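Local coordinates for protein hypothetical dTDP-4-dehydrorhamnose 3,5-epimerase (Sulfolobus tokodaii, PDB 2B9U) that probably epimerises C3' and C5' of dTDP-6-deoxy-D-xylo-4-hexulose, a step on the route to dTDP-L-rhamnose, at residues Thr65-Gly70 with Thr133-Ser138; Lys71-Pro76 with Leu110-Gly115; Ile45-Ser50 with Ile127-Ile132. One frame throughout, in Å; residues are numbered along the deposited sequence.

Contact 1 of 3, residues Thr65-Gly70 with Thr133-Ser138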
ATOM      1  N   THR A  65      10.214   5.927 -21.845  1.00 37.81           N
ATOM      2  CA  THR A  65       9.110   5.747 -22.791  1.00 38.68           C
ATOM      3  C   THR A  65       9.393   4.517 -23.694  1.00 38.40           C
ATOM      4  O   THR A  65      10.527   4.329 -24.126  1.00 38.60           O
ATOM      5  CB  THR A  65       8.908   7.079 -23.565  1.00 38.89           C
ATOM      6  OG1 THR A  65       7.908   7.865 -22.890  1.00 40.89           O
ATOM      7  CG2 THR A  65       8.503   6.875 -25.015  1.00 39.65           C
ATOM      8  N   PRO A  66       8.379   3.667 -23.975  1.00 38.01           N
ATOM      9  CA  PRO A  66       6.938   3.697 -23.732  1.00 37.58           C
ATOM     10  C   PRO A  66       6.516   2.940 -22.472  1.00 37.07           C
ATOM     11  O   PRO A  66       5.381   2.460 -22.388  1.00 36.93           O
ATOM     12  CB  PRO A  66       6.395   2.951 -24.954  1.00 37.85           C
ATOM     13  CG  PRO A  66       7.417   1.888 -25.206  1.00 37.39           C
ATOM     14  CD  PRO A  66       8.758   2.434 -24.697  1.00 38.15           C
ATOM     15  N   LYS A  67       7.436   2.823 -21.520  1.00 36.38           N
ATOM     16  CA  LYS A  67       7.189   2.125 -20.261  1.00 35.57           C
ATOM     17  C   LYS A  67       7.456   3.050 -19.071  1.00 34.48           C
ATOM     18  O   LYS A  67       7.907   2.610 -18.012  1.00 34.76           O
ATOM     19  CB  LYS A  67       8.050   0.859 -20.179  1.00 35.73           C
ATOM     20  CG  LYS A  67       7.660  -0.227 -21.177  1.00 36.63           C
ATOM     21  CD  LYS A  67       6.410  -0.959 -20.751  1.00 36.63           C
ATOM     22  CE  LYS A  67       5.948  -1.934 -21.836  1.00 39.07           C
ATOM     23  NZ  LYS A  67       4.791  -2.784 -21.358  1.00 38.59           N
ATOM     24  N   GLU A  68       7.166   4.330 -19.267  1.00 32.86           N
ATOM     25  CA  GLU A  68       7.290   5.342 -18.231  1.00 31.67           C
ATOM     26  C   GLU A  68       6.293   5.115 -17.086  1.00 30.15           C
ATOM     27  O   GLU A  68       5.225   4.541 -17.273  1.00 29.80           O
ATOM     28  CB  GLU A  68       7.139   6.747 -18.839  1.00 31.47           C
ATOM     29  CG  GLU A  68       5.716   7.154 -19.281  1.00 32.81           C
ATOM     30  CD  GLU A  68       5.189   6.406 -20.509  1.00 34.32           C
ATOM     31  OE1 GLU A  68       5.979   5.770 -21.244  1.00 33.54           O
ATOM     32  OE2 GLU A  68       3.960   6.460 -20.732  1.00 35.96           O
ATOM     33  N   GLN A  69       6.661   5.573 -15.896  1.00 28.85           N
ATOM     34  CA  GLN A  69       5.870   5.328 -14.707  1.00 27.21           C
ATOM     35  C   GLN A  69       5.665   6.610 -13.914  1.00 26.52           C
ATOM     36  O   GLN A  69       6.574   7.426 -13.795  1.00 26.54           O
ATOM     37  CB  GLN A  69       6.559   4.280 -13.817  1.00 27.47           C
ATOM     38  CG  GLN A  69       6.617   2.873 -14.385  1.00 25.80           C
ATOM     39  CD  GLN A  69       7.443   1.908 -13.535  1.00 26.89           C
ATOM     40  OE1 GLN A  69       7.050   0.751 -13.334  1.00 28.59           O
ATOM     41  NE2 GLN A  69       8.588   2.367 -13.042  1.00 23.64           N
ATOM     42  N   GLY A  70       4.456   6.776 -13.388  1.00 25.04           N
ATOM     43  CA  GLY A  70       4.214   7.687 -12.289  1.00 23.58           C
ATOM     44  C   GLY A  70       4.325   6.923 -10.988  1.00 22.33           C
ATOM     45  O   GLY A  70       4.215   5.695 -10.981  1.00 22.42           O
ATOM     46  N   THR A 133       1.940   3.854 -11.288  1.00 24.49           N
ATOM     47  CA  THR A 133       0.939   4.101 -12.324  1.00 24.69           C
ATOM     48  C   THR A 133       1.600   3.988 -13.692  1.00 25.30           C
ATOM     49  O   THR A 133       2.833   3.903 -13.789  1.00 25.68           O
ATOM     50  CB  THR A 133       0.266   5.496 -12.173  1.00 24.77           C
ATOM     51  OG1 THR A 133       1.189   6.520 -12.562  1.00 23.66           O
ATOM     52  CG2 THR A 133      -0.212   5.751 -10.716  1.00 23.81           C
ATOM     53  N   HIS A 134       0.771   3.947 -14.734  1.00 26.83           N
ATOM     54  CA  HIS A 134       1.186   3.970 -16.156  1.00 27.99           C
ATOM     55  C   HIS A 134       1.644   2.631 -16.717  1.00 28.81           C
ATOM     56  O   HIS A 134       1.007   2.083 -17.623  1.00 29.52           O
ATOM     57  CB  HIS A 134       2.242   5.059 -16.440  1.00 27.90           C
ATOM     58  CG  HIS A 134       1.704   6.451 -16.395  1.00 27.98           C
ATOM     59  ND1 HIS A 134       1.329   7.062 -15.219  1.00 27.02           N
ATOM     60  CD2 HIS A 134       1.489   7.361 -17.379  1.00 29.60           C
ATOM     61  CE1 HIS A 134       0.910   8.291 -15.475  1.00 29.28           C
ATOM     62  NE2 HIS A 134       0.992   8.495 -16.780  1.00 30.22           N
ATOM     63  N   ASN A 135       2.738   2.107 -16.184  1.00 29.89           N
ATOM     64  CA  ASN A 135       3.352   0.886 -16.690  1.00 30.99           C
ATOM     65  C   ASN A 135       4.039   0.091 -15.612  1.00 32.09           C
ATOM     66  O   ASN A 135       4.636   0.659 -14.701  1.00 32.19           O
ATOM     67  CB  ASN A 135       4.371   1.215 -17.771  1.00 30.86           C
ATOM     68  CG  ASN A 135       3.714   1.633 -19.054  1.00 31.62           C
ATOM     69  OD1 ASN A 135       2.967   0.858 -19.662  1.00 31.32           O
ATOM     70  ND2 ASN A 135       3.946   2.872 -19.455  1.00 32.03           N
ATOM     71  N   GLU A 136       3.969  -1.229 -15.731  1.00 32.89           N
ATOM     72  CA  GLU A 136       4.609  -2.117 -14.784  1.00 34.27           C
ATOM     73  C   GLU A 136       6.134  -2.083 -14.888  1.00 34.98           C
ATOM     74  O   GLU A 136       6.703  -1.438 -15.774  1.00 35.23           O
ATOM     75  CB  GLU A 136       4.092  -3.542 -14.976  1.00 34.54           C
ATOM     76  CG  GLU A 136       2.623  -3.694 -14.656  1.00 36.82           C
ATOM     77  CD  GLU A 136       2.128  -5.125 -14.793  1.00 39.73           C
ATOM     78  OE1 GLU A 136       2.963  -6.067 -14.883  1.00 40.97           O
ATOM     79  OE2 GLU A 136       0.889  -5.295 -14.818  1.00 41.02           O
ATOM     80  N   TYR A 137       6.771  -2.754 -13.935  1.00 35.73           N
ATOM     81  CA  TYR A 137       8.166  -3.146 -13.989  1.00 36.68           C
ATOM     82  C   TYR A 137       8.525  -3.644 -15.380  1.00 37.59           C
ATOM     83  O   TYR A 137       7.864  -4.544 -15.922  1.00 37.80           O
ATOM     84  CB  TYR A 137       8.364  -4.266 -12.984  1.00 36.67           C
ATOM     85  CG  TYR A 137       9.738  -4.899 -12.918  1.00 37.27           C
ATOM     86  CD1 TYR A 137      10.892  -4.127 -12.795  1.00 38.02           C
ATOM     87  CD2 TYR A 137       9.872  -6.285 -12.915  1.00 37.79           C
ATOM     88  CE1 TYR A 137      12.152  -4.729 -12.703  1.00 38.96           C
ATOM     89  CE2 TYR A 137      11.121  -6.892 -12.815  1.00 38.61           C
ATOM     90  CZ  TYR A 137      12.249  -6.112 -12.706  1.00 37.86           C
ATOM     91  OH  TYR A 137      13.476  -6.718 -12.631  1.00 38.75           O
ATOM     92  N   SER A 138       9.549  -3.031 -15.961  1.00 38.27           N
ATOM     93  CA  SER A 138      10.036  -3.404 -17.288  1.00 39.29           C
ATOM     94  C   SER A 138      11.538  -3.133 -17.354  1.00 39.52           C
ATOM     95  O   SER A 138      11.956  -2.015 -17.678  1.00 39.80           O
ATOM     96  CB  SER A 138       9.291  -2.633 -18.387  1.00 39.45           C
ATOM     97  OG  SER A 138       9.732  -3.009 -19.682  1.00 40.03           O
TER
HETATM   98  O   HOH W   1       1.949   4.662 -21.098  1.00 49.22           O

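Contact 2 of 3, residues Lys71-Pro76 with Leu110-Gly115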
ATOM      1  N   LYS A  71       4.570   7.640  -9.896  1.00 21.33           N
ATOM      2  CA  LYS A  71       4.830   7.034  -8.573  1.00 20.74           C
ATOM      3  C   LYS A  71       4.211   7.866  -7.448  1.00 20.34           C
ATOM      4  O   LYS A  71       4.374   9.101  -7.407  1.00 20.20           O
ATOM      5  CB  LYS A  71       6.344   6.895  -8.335  1.00 20.58           C
ATOM      6  CG  LYS A  71       7.053   5.940  -9.325  1.00 21.58           C
ATOM      7  CD  LYS A  71       8.538   5.907  -9.101  1.00 21.68           C
ATOM      8  CE  LYS A  71       9.262   5.330 -10.324  1.00 23.47           C
ATOM      9  NZ  LYS A  71      10.748   5.587 -10.268  1.00 24.92           N
ATOM     10  N   ILE A  72       3.490   7.190  -6.556  1.00 19.79           N
ATOM     11  CA  ILE A  72       3.023   7.777  -5.308  1.00 19.62           C
ATOM     12  C   ILE A  72       3.802   7.095  -4.199  1.00 19.66           C
ATOM     13  O   ILE A  72       3.711   5.876  -4.020  1.00 18.53           O
ATOM     14  CB  ILE A  72       1.500   7.562  -5.072  1.00 20.66           C
ATOM     15  CG1 ILE A  72       0.693   7.902  -6.327  1.00 21.32           C
ATOM     16  CG2 ILE A  72       1.035   8.380  -3.874  1.00 19.72           C
ATOM     17  CD1 ILE A  72      -0.765   7.433  -6.253  1.00 24.10           C
ATOM     18  N   ILE A  73       4.593   7.890  -3.479  1.00 19.37           N
ATOM     19  CA  ILE A  73       5.491   7.387  -2.462  1.00 19.29           C
ATOM     20  C   ILE A  73       4.888   7.644  -1.083  1.00 19.78           C
ATOM     21  O   ILE A  73       4.474   8.764  -0.775  1.00 19.48           O
ATOM     22  CB  ILE A  73       6.887   8.088  -2.551  1.00 18.80           C
ATOM     23  CG1 ILE A  73       7.459   8.006  -3.984  1.00 17.90           C
ATOM     24  CG2 ILE A  73       7.842   7.560  -1.477  1.00 17.87           C
ATOM     25  CD1 ILE A  73       7.633   6.553  -4.596  1.00 12.49           C
ATOM     26  N   PHE A  74       4.877   6.605  -0.256  1.00 19.13           N
ATOM     27  CA  PHE A  74       4.212   6.639   1.044  1.00 19.27           C
ATOM     28  C   PHE A  74       5.111   5.908   2.051  1.00 19.08           C
ATOM     29  O   PHE A  74       5.727   4.882   1.719  1.00 19.10           O
ATOM     30  CB  PHE A  74       2.794   6.031   0.903  1.00 19.14           C
ATOM     31  CG  PHE A  74       2.047   5.857   2.208  1.00 20.25           C
ATOM     32  CD1 PHE A  74       1.759   6.948   3.027  1.00 20.07           C
ATOM     33  CD2 PHE A  74       1.610   4.592   2.602  1.00 19.43           C
ATOM     34  CE1 PHE A  74       1.055   6.783   4.227  1.00 19.47           C
ATOM     35  CE2 PHE A  74       0.908   4.420   3.799  1.00 19.51           C
ATOM     36  CZ  PHE A  74       0.639   5.514   4.618  1.00 18.36           C
ATOM     37  N   VAL A  75       5.226   6.474   3.249  1.00 18.80           N
ATOM     38  CA  VAL A  75       6.112   5.978   4.312  1.00 18.51           C
ATOM     39  C   VAL A  75       5.342   5.652   5.600  1.00 18.68           C
ATOM     40  O   VAL A  75       5.239   6.497   6.504  1.00 19.41           O
ATOM     41  CB  VAL A  75       7.279   6.981   4.599  1.00 18.97           C
ATOM     42  CG1 VAL A  75       8.279   6.391   5.609  1.00 18.00           C
ATOM     43  CG2 VAL A  75       7.985   7.355   3.278  1.00 18.23           C
ATOM     44  N   PRO A  76       4.756   4.442   5.672  1.00 19.02           N
ATOM     45  CA  PRO A  76       4.060   4.009   6.896  1.00 19.63           C
ATOM     46  C   PRO A  76       4.948   3.778   8.133  1.00 19.42           C
ATOM     47  O   PRO A  76       4.420   3.762   9.246  1.00 19.20           O
ATOM     48  CB  PRO A  76       3.347   2.708   6.467  1.00 19.08           C
ATOM     49  CG  PRO A  76       4.105   2.244   5.287  1.00 18.24           C
ATOM     50  CD  PRO A  76       4.628   3.447   4.589  1.00 18.42           C
ATOM     51  N   LEU A 110       4.051  11.778  -1.898  1.00 24.46           N
ATOM     52  CA  LEU A 110       4.497  12.553  -3.052  1.00 24.85           C
ATOM     53  C   LEU A 110       4.046  11.811  -4.286  1.00 24.64           C
ATOM     54  O   LEU A 110       4.389  10.616  -4.465  1.00 24.11           O
ATOM     55  CB  LEU A 110       6.019  12.591  -3.110  1.00 25.22           C
ATOM     56  CG  LEU A 110       6.897  13.829  -3.020  1.00 27.58           C
ATOM     57  CD1 LEU A 110       8.039  13.629  -4.001  1.00 26.71           C
ATOM     58  CD2 LEU A 110       6.151  15.130  -3.298  1.00 25.47           C
ATOM     59  N   TRP A 111       3.306  12.514  -5.144  1.00 24.48           N
ATOM     60  CA  TRP A 111       3.023  12.035  -6.495  1.00 24.03           C
ATOM     61  C   TRP A 111       4.081  12.574  -7.442  1.00 24.25           C
ATOM     62  O   TRP A 111       4.330  13.799  -7.511  1.00 23.62           O
ATOM     63  CB  TRP A 111       1.626  12.428  -6.950  1.00 24.04           C
ATOM     64  CG  TRP A 111       1.450  12.510  -8.472  1.00 23.57           C
ATOM     65  CD1 TRP A 111       1.312  13.651  -9.219  1.00 24.02           C
ATOM     66  CD2 TRP A 111       1.390  11.413  -9.405  1.00 23.64           C
ATOM     67  NE1 TRP A 111       1.172  13.335 -10.552  1.00 24.34           N
ATOM     68  CE2 TRP A 111       1.229  11.970 -10.696  1.00 24.52           C
ATOM     69  CE3 TRP A 111       1.474  10.014  -9.276  1.00 23.39           C
ATOM     70  CZ2 TRP A 111       1.112  11.180 -11.846  1.00 25.26           C
ATOM     71  CZ3 TRP A 111       1.375   9.226 -10.437  1.00 23.12           C
ATOM     72  CH2 TRP A 111       1.195   9.814 -11.698  1.00 23.34           C
ATOM     73  N   ILE A 112       4.714  11.638  -8.145  1.00 24.03           N
ATOM     74  CA  ILE A 112       5.803  11.905  -9.072  1.00 24.10           C
ATOM     75  C   ILE A 112       5.408  11.375 -10.471  1.00 24.83           C
ATOM     76  O   ILE A 112       5.473  10.165 -10.731  1.00 24.72           O
ATOM     77  CB  ILE A 112       7.127  11.229  -8.637  1.00 23.90           C
ATOM     78  CG1 ILE A 112       7.468  11.535  -7.166  1.00 22.55           C
ATOM     79  CG2 ILE A 112       8.276  11.622  -9.603  1.00 23.90           C
ATOM     80  CD1 ILE A 112       8.667  10.777  -6.657  1.00 22.05           C
ATOM     81  N   PRO A 113       5.022  12.287 -11.378  1.00 25.20           N
ATOM     82  CA  PRO A 113       4.589  11.939 -12.743  1.00 25.52           C
ATOM     83  C   PRO A 113       5.745  11.390 -13.578  1.00 25.95           C
ATOM     84  O   PRO A 113       6.891  11.520 -13.169  1.00 25.62           O
ATOM     85  CB  PRO A 113       4.089  13.282 -13.309  1.00 25.46           C
ATOM     86  CG  PRO A 113       4.772  14.319 -12.518  1.00 25.59           C
ATOM     87  CD  PRO A 113       5.012  13.744 -11.140  1.00 25.00           C
ATOM     88  N   PRO A 114       5.453  10.738 -14.730  1.00 26.99           N
ATOM     89  CA  PRO A 114       6.547  10.309 -15.621  1.00 27.24           C
ATOM     90  C   PRO A 114       7.466  11.451 -16.069  1.00 27.67           C
ATOM     91  O   PRO A 114       7.039  12.596 -16.154  1.00 28.32           O
ATOM     92  CB  PRO A 114       5.812   9.737 -16.838  1.00 27.42           C
ATOM     93  CG  PRO A 114       4.479   9.344 -16.348  1.00 26.72           C
ATOM     94  CD  PRO A 114       4.130  10.328 -15.248  1.00 27.05           C
ATOM     95  N   GLY A 115       8.722  11.129 -16.363  1.00 28.00           N
ATOM     96  CA  GLY A 115       9.702  12.136 -16.746  1.00 28.25           C
ATOM     97  C   GLY A 115      10.638  12.570 -15.627  1.00 28.60           C
ATOM     98  O   GLY A 115      11.484  13.432 -15.848  1.00 28.04           O
TER

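Contact 3 of 3, residues Ile45-Ser50 with Ile127-Ile132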
ATOM      1  N   ILE A  45      -1.299   0.531 -11.011  1.00 27.42           N
ATOM      2  CA  ILE A  45      -1.190  -0.730 -11.735  1.00 26.84           C
ATOM      3  C   ILE A  45      -0.271  -1.748 -11.051  1.00 26.79           C
ATOM      4  O   ILE A  45      -0.342  -2.948 -11.340  1.00 27.04           O
ATOM      5  CB  ILE A  45      -0.793  -0.508 -13.226  1.00 27.41           C
ATOM      6  CG1 ILE A  45       0.464   0.364 -13.372  1.00 26.55           C
ATOM      7  CG2 ILE A  45      -1.930   0.222 -13.965  1.00 27.36           C
ATOM      8  CD1 ILE A  45       1.789  -0.315 -13.110  1.00 28.10           C
ATOM      9  N   GLN A  46       0.565  -1.262 -10.135  1.00 25.79           N
ATOM     10  CA  GLN A  46       1.556  -2.077  -9.432  1.00 25.22           C
ATOM     11  C   GLN A  46       1.823  -1.411  -8.094  1.00 24.19           C
ATOM     12  O   GLN A  46       1.783  -0.197  -8.008  1.00 23.77           O
ATOM     13  CB  GLN A  46       2.857  -2.135 -10.241  1.00 25.55           C
ATOM     14  CG  GLN A  46       3.979  -2.860  -9.562  1.00 25.57           C
ATOM     15  CD  GLN A  46       5.060  -3.308 -10.505  1.00 28.38           C
ATOM     16  OE1 GLN A  46       4.854  -3.390 -11.715  1.00 29.35           O
ATOM     17  NE2 GLN A  46       6.224  -3.637  -9.951  1.00 29.52           N
ATOM     18  N   THR A  47       2.033  -2.206  -7.051  1.00 23.61           N
ATOM     19  CA  THR A  47       2.470  -1.675  -5.754  1.00 22.54           C
ATOM     20  C   THR A  47       3.722  -2.419  -5.297  1.00 22.25           C
ATOM     21  O   THR A  47       3.767  -3.660  -5.286  1.00 22.18           O
ATOM     22  CB  THR A  47       1.312  -1.690  -4.723  1.00 22.78           C
ATOM     23  OG1 THR A  47       0.267  -0.847  -5.208  1.00 22.31           O
ATOM     24  CG2 THR A  47       1.740  -1.173  -3.337  1.00 21.26           C
ATOM     25  N   ASN A  48       4.762  -1.666  -4.975  1.00 21.50           N
ATOM     26  CA  ASN A  48       5.994  -2.241  -4.429  1.00 21.15           C
ATOM     27  C   ASN A  48       6.197  -1.825  -2.972  1.00 20.88           C
ATOM     28  O   ASN A  48       5.568  -0.871  -2.506  1.00 20.50           O
ATOM     29  CB  ASN A  48       7.210  -1.794  -5.249  1.00 21.00           C
ATOM     30  CG  ASN A  48       7.242  -2.394  -6.657  1.00 22.78           C
ATOM     31  OD1 ASN A  48       6.566  -3.373  -6.943  1.00 24.04           O
ATOM     32  ND2 ASN A  48       8.059  -1.819  -7.523  1.00 22.98           N
ATOM     33  N   MET A  49       7.093  -2.532  -2.281  1.00 21.38           N
ATOM     34  CA  MET A  49       7.496  -2.192  -0.921  1.00 21.89           C
ATOM     35  C   MET A  49       8.970  -2.458  -0.703  1.00 21.63           C
ATOM     36  O   MET A  49       9.511  -3.466  -1.156  1.00 20.79           O
ATOM     37  CB  MET A  49       6.670  -2.967   0.121  1.00 22.35           C
ATOM     38  CG  MET A  49       6.971  -2.559   1.580  1.00 23.95           C
ATOM     39  SD  MET A  49       5.920  -3.349   2.812  1.00 29.37           S
ATOM     40  CE  MET A  49       7.074  -4.464   3.582  1.00 30.37           C
ATOM     41  N   SER A  50       9.628  -1.528  -0.016  1.00 21.58           N
ATOM     42  CA  SER A  50      11.008  -1.737   0.407  1.00 21.31           C
ATOM     43  C   SER A  50      11.146  -1.448   1.878  1.00 22.15           C
ATOM     44  O   SER A  50      10.418  -0.610   2.428  1.00 22.43           O
ATOM     45  CB  SER A  50      11.986  -0.874  -0.393  1.00 21.52           C
ATOM     46  OG  SER A  50      11.797   0.509  -0.154  1.00 19.88           O
ATOM     47  N   ILE A 127      10.026   1.806   6.059  1.00 19.34           N
ATOM     48  CA  ILE A 127       9.207   1.099   5.084  1.00 19.81           C
ATOM     49  C   ILE A 127       8.602   2.103   4.129  1.00 20.10           C
ATOM     50  O   ILE A 127       7.846   3.022   4.530  1.00 20.47           O
ATOM     51  CB  ILE A 127       8.077   0.280   5.750  1.00 19.88           C
ATOM     52  CG1 ILE A 127       8.667  -0.804   6.661  1.00 20.55           C
ATOM     53  CG2 ILE A 127       7.173  -0.362   4.693  1.00 18.86           C
ATOM     54  CD1 ILE A 127       7.713  -1.261   7.741  1.00 21.55           C
ATOM     55  N   VAL A 128       8.931   1.910   2.862  1.00 19.21           N
ATOM     56  CA  VAL A 128       8.406   2.728   1.796  1.00 19.16           C
ATOM     57  C   VAL A 128       7.493   1.856   0.942  1.00 19.32           C
ATOM     58  O   VAL A 128       7.836   0.708   0.617  1.00 19.78           O
ATOM     59  CB  VAL A 128       9.579   3.357   0.975  1.00 18.64           C
ATOM     60  CG1 VAL A 128       9.093   4.152  -0.225  1.00 19.22           C
ATOM     61  CG2 VAL A 128      10.414   4.235   1.878  1.00 18.19           C
ATOM     62  N   ILE A 129       6.324   2.403   0.627  1.00 18.93           N
ATOM     63  CA  ILE A 129       5.370   1.832  -0.322  1.00 19.50           C
ATOM     64  C   ILE A 129       5.386   2.685  -1.577  1.00 19.18           C
ATOM     65  O   ILE A 129       5.347   3.921  -1.512  1.00 18.35           O
ATOM     66  CB  ILE A 129       3.923   1.807   0.252  1.00 18.84           C
ATOM     67  CG1 ILE A 129       3.907   1.159   1.638  1.00 22.11           C
ATOM     68  CG2 ILE A 129       2.936   1.129  -0.731  1.00 20.07           C
ATOM     69  CD1 ILE A 129       3.653  -0.306   1.693  1.00 22.71           C
ATOM     70  N   TYR A 130       5.458   2.021  -2.726  1.00 19.27           N
ATOM     71  CA  TYR A 130       5.410   2.723  -4.009  1.00 19.68           C
ATOM     72  C   TYR A 130       4.121   2.342  -4.736  1.00 19.73           C
ATOM     73  O   TYR A 130       3.951   1.172  -5.111  1.00 20.19           O
ATOM     74  CB  TYR A 130       6.609   2.324  -4.889  1.00 19.43           C
ATOM     75  CG  TYR A 130       7.983   2.205  -4.239  1.00 19.64           C
ATOM     76  CD1 TYR A 130       8.266   1.212  -3.295  1.00 19.33           C
ATOM     77  CD2 TYR A 130       9.026   3.052  -4.626  1.00 20.99           C
ATOM     78  CE1 TYR A 130       9.547   1.085  -2.736  1.00 19.44           C
ATOM     79  CE2 TYR A 130      10.313   2.932  -4.077  1.00 21.64           C
ATOM     80  CZ  TYR A 130      10.560   1.950  -3.130  1.00 21.31           C
ATOM     81  OH  TYR A 130      11.823   1.825  -2.592  1.00 21.10           O
ATOM     82  N   PHE A 131       3.207   3.287  -4.933  1.00 19.90           N
ATOM     83  CA  PHE A 131       2.048   3.016  -5.775  1.00 20.92           C
ATOM     84  C   PHE A 131       2.416   3.441  -7.181  1.00 21.87           C
ATOM     85  O   PHE A 131       2.724   4.622  -7.418  1.00 22.14           O
ATOM     86  CB  PHE A 131       0.796   3.739  -5.292  1.00 20.71           C
ATOM     87  CG  PHE A 131       0.448   3.460  -3.862  1.00 20.85           C
ATOM     88  CD1 PHE A 131      -0.179   2.269  -3.505  1.00 22.88           C
ATOM     89  CD2 PHE A 131       0.733   4.394  -2.870  1.00 18.96           C
ATOM     90  CE1 PHE A 131      -0.508   2.014  -2.167  1.00 22.54           C
ATOM     91  CE2 PHE A 131       0.421   4.147  -1.540  1.00 20.12           C
ATOM     92  CZ  PHE A 131      -0.208   2.955  -1.189  1.00 22.03           C
ATOM     93  N   ILE A 132       2.429   2.478  -8.100  1.00 22.20           N
ATOM     94  CA  ILE A 132       2.996   2.698  -9.447  1.00 23.03           C
ATOM     95  C   ILE A 132       1.886   2.792 -10.485  1.00 23.76           C
ATOM     96  O   ILE A 132       0.969   1.948 -10.523  1.00 24.64           O
ATOM     97  CB  ILE A 132       4.082   1.616  -9.803  1.00 23.06           C
ATOM     98  CG1 ILE A 132       5.297   1.789  -8.901  1.00 23.76           C
ATOM     99  CG2 ILE A 132       4.559   1.691 -11.285  1.00 22.55           C
ATOM    100  CD1 ILE A 132       6.087   0.519  -8.708  1.00 28.18           C
TER

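Contact 1 of 3, residues Thr65-Gly70 with Thr133-Ser138
Asn135 places its CG opposite its own carbonyl carbon (chi1 -73°), a rotation that lays its amide against the backbone of Lys67 and Glu68. Glu68 holds CG between its N and its carbonyl carbon (chi1 73°) and bends again at the next bond, which brings a side chain that sets out away from Asn135 back to the same amide. Asn135 ND2 donates to Glu68 O at 3.0 Å, with the acceptor near the amide plane and the donor on a carbonyl lone pair. The Glu68 carboxylate stands 82° from that amide, and a water joins the two, donating to Glu68 OE2 at 2.7 Å and accepting from Asn135 ND2 at 3.1 Å. Asparagine suits this loop because one short amide can bond the main chain directly and reach the carboxylate through a water. The Lys67 chain crosses Asn135 at about a right angle and rests CG 3.8 Å from Ser138 OG, whose hydrogen bond goes to His141. Nearer the strands, Thr133 N donates to Gly70 O at 2.9 Å. Gly70 has no side chain, and Thr133 OG1 can settle 3.3 Å from its CA; this hydroxyl also hydrogen-bonds His134 ND1 at 2.7 Å, either atom being a possible donor, in the plane of the ring, which helps fix the imidazole. Tyr137 is predicted to stack on the thymidine ring of the substrate, while Glu136 OE2 accepts a bond from the backbone N of Glu34 of the second subunit. Gln63, at the end of strand 57-63, bonds to Lys67 O, Glu136 O and Ser138 N, fastening both loops beside the start of strand 70-75 and the end of strand 126-133.

Contact 2 of 3, residues Lys71-Pro76 with Leu110-Gly115
Lys71 O takes two contacts from the neighbouring strand: Ile112 N donates to it at 2.7 Å, nearly along the C=O axis, and Trp111 CA adds a weaker CA-H...O contact at 3.4 Å. The return bond, Lys71 N to Ile112 O, completes a hydrogen-bonded antiparallel pair, and Ile73 with Leu110 forms the next, with Ile73 N donating to Leu110 O at 2.9 Å. Between them Ile72 and Trp111 make a non-hydrogen-bonded pair, where Ile72 CA sends a CA-H...O contact to Leu110 O. Trp111 has CG anti to the backbone N (chi1 155°), which leans the indole toward the other strand: Ile72 CG1 meets its edge at CE3, 3.7 Å away and near the ring plane, and CZ3 comes 3.6 Å from Lys71 N. Pro113 N lies over one face of the indole, toward its rim. A large flat ring suits this spot, where Ile15, Ile41, Pro42 and Thr133 also touch it. On the other side of the sheet Ile73 CG1 touches Ile112 CD1 at 4.0 Å, and these branched chains pack on Asp82 and Ala84 of strand 79-86 in the second sheet. Lys71 shares this inner face, but its extended chain leads the amine away from Ile112; its side chain comes within about 10 Å of Tyr137 at nearest atoms. Antiparallel neighbours (157° between their directions) with one face, largely aliphatic, against a second sheet fit the jelly-roll-like flattened barrel of this cupin-clan family.

Contact 3 of 3, residues Ile45-Ser50 with Ile127-Ile132
Ile132 CD1 is the main bump on one face of this strand pair. It pushes between Gln46 and Asn48, 3.3 Å from Asn48 ND2, and Gln46 CG flanks it. Gln46 NE2 bonds to Asn48 OD1 at 3.0 Å, almost perfectly straight, closing a polar bridge past the methyl. Further along, the Tyr130 ring lies beside the opposite strand with its edge toward Asn48 O and Ser50 N, and Val128 CG1 sits over one of its faces. The length of the ring brings Tyr130 OH into a hydrogen bond with Ser50 OG at 2.8 Å, either being a possible donor, for which small Ser50 is well suited. On the other face, Met49 has CG anti to the backbone N (chi1 -175°), and its flexible chain drops SD into the hollow between Ile127 CG2, at 3.7 Å, and Ile129 CD1, at 4.0 Å. Thr47 CG2 meets Ile129 CG2, which in turn covers part of the Phe131 face. At one end Ile45 and Gln46 both donate to Ile132 O, a classic beta bulge. Oily wedges thus share the pair with a few paired polar groups, though the buried Thr47 OG1 finds no partner. Gln46 OE1 also takes a bond from Tyr137 N, so the sheet probably helps position the predicted nucleotide-stacking residue.

How the contacts relate
Going from the N terminus, strand 44-52 opens contact 3, loop 65-70 opens contact 1, and strand 70-75 opens contact 2 directly after it. Contact 2 closes first, at 110-115, so its loop nests within those of both others. Strand 126-133 then closes contact 3, and the loop beyond it closes contact 1, whose segments alternate with those of contact 3, so these two cross. Contacts 2 and 3 are joined by backbone bonds between strands 70-75 and 126-133, making 109-112, 70-75, 126-133 and 44-52 consecutive in one sheet, which runs on through 44-52 into the second subunit. Contact 1 lies at the end of strands 70-75 and 126-133, packing on contact 2 through Trp111 and Pro114.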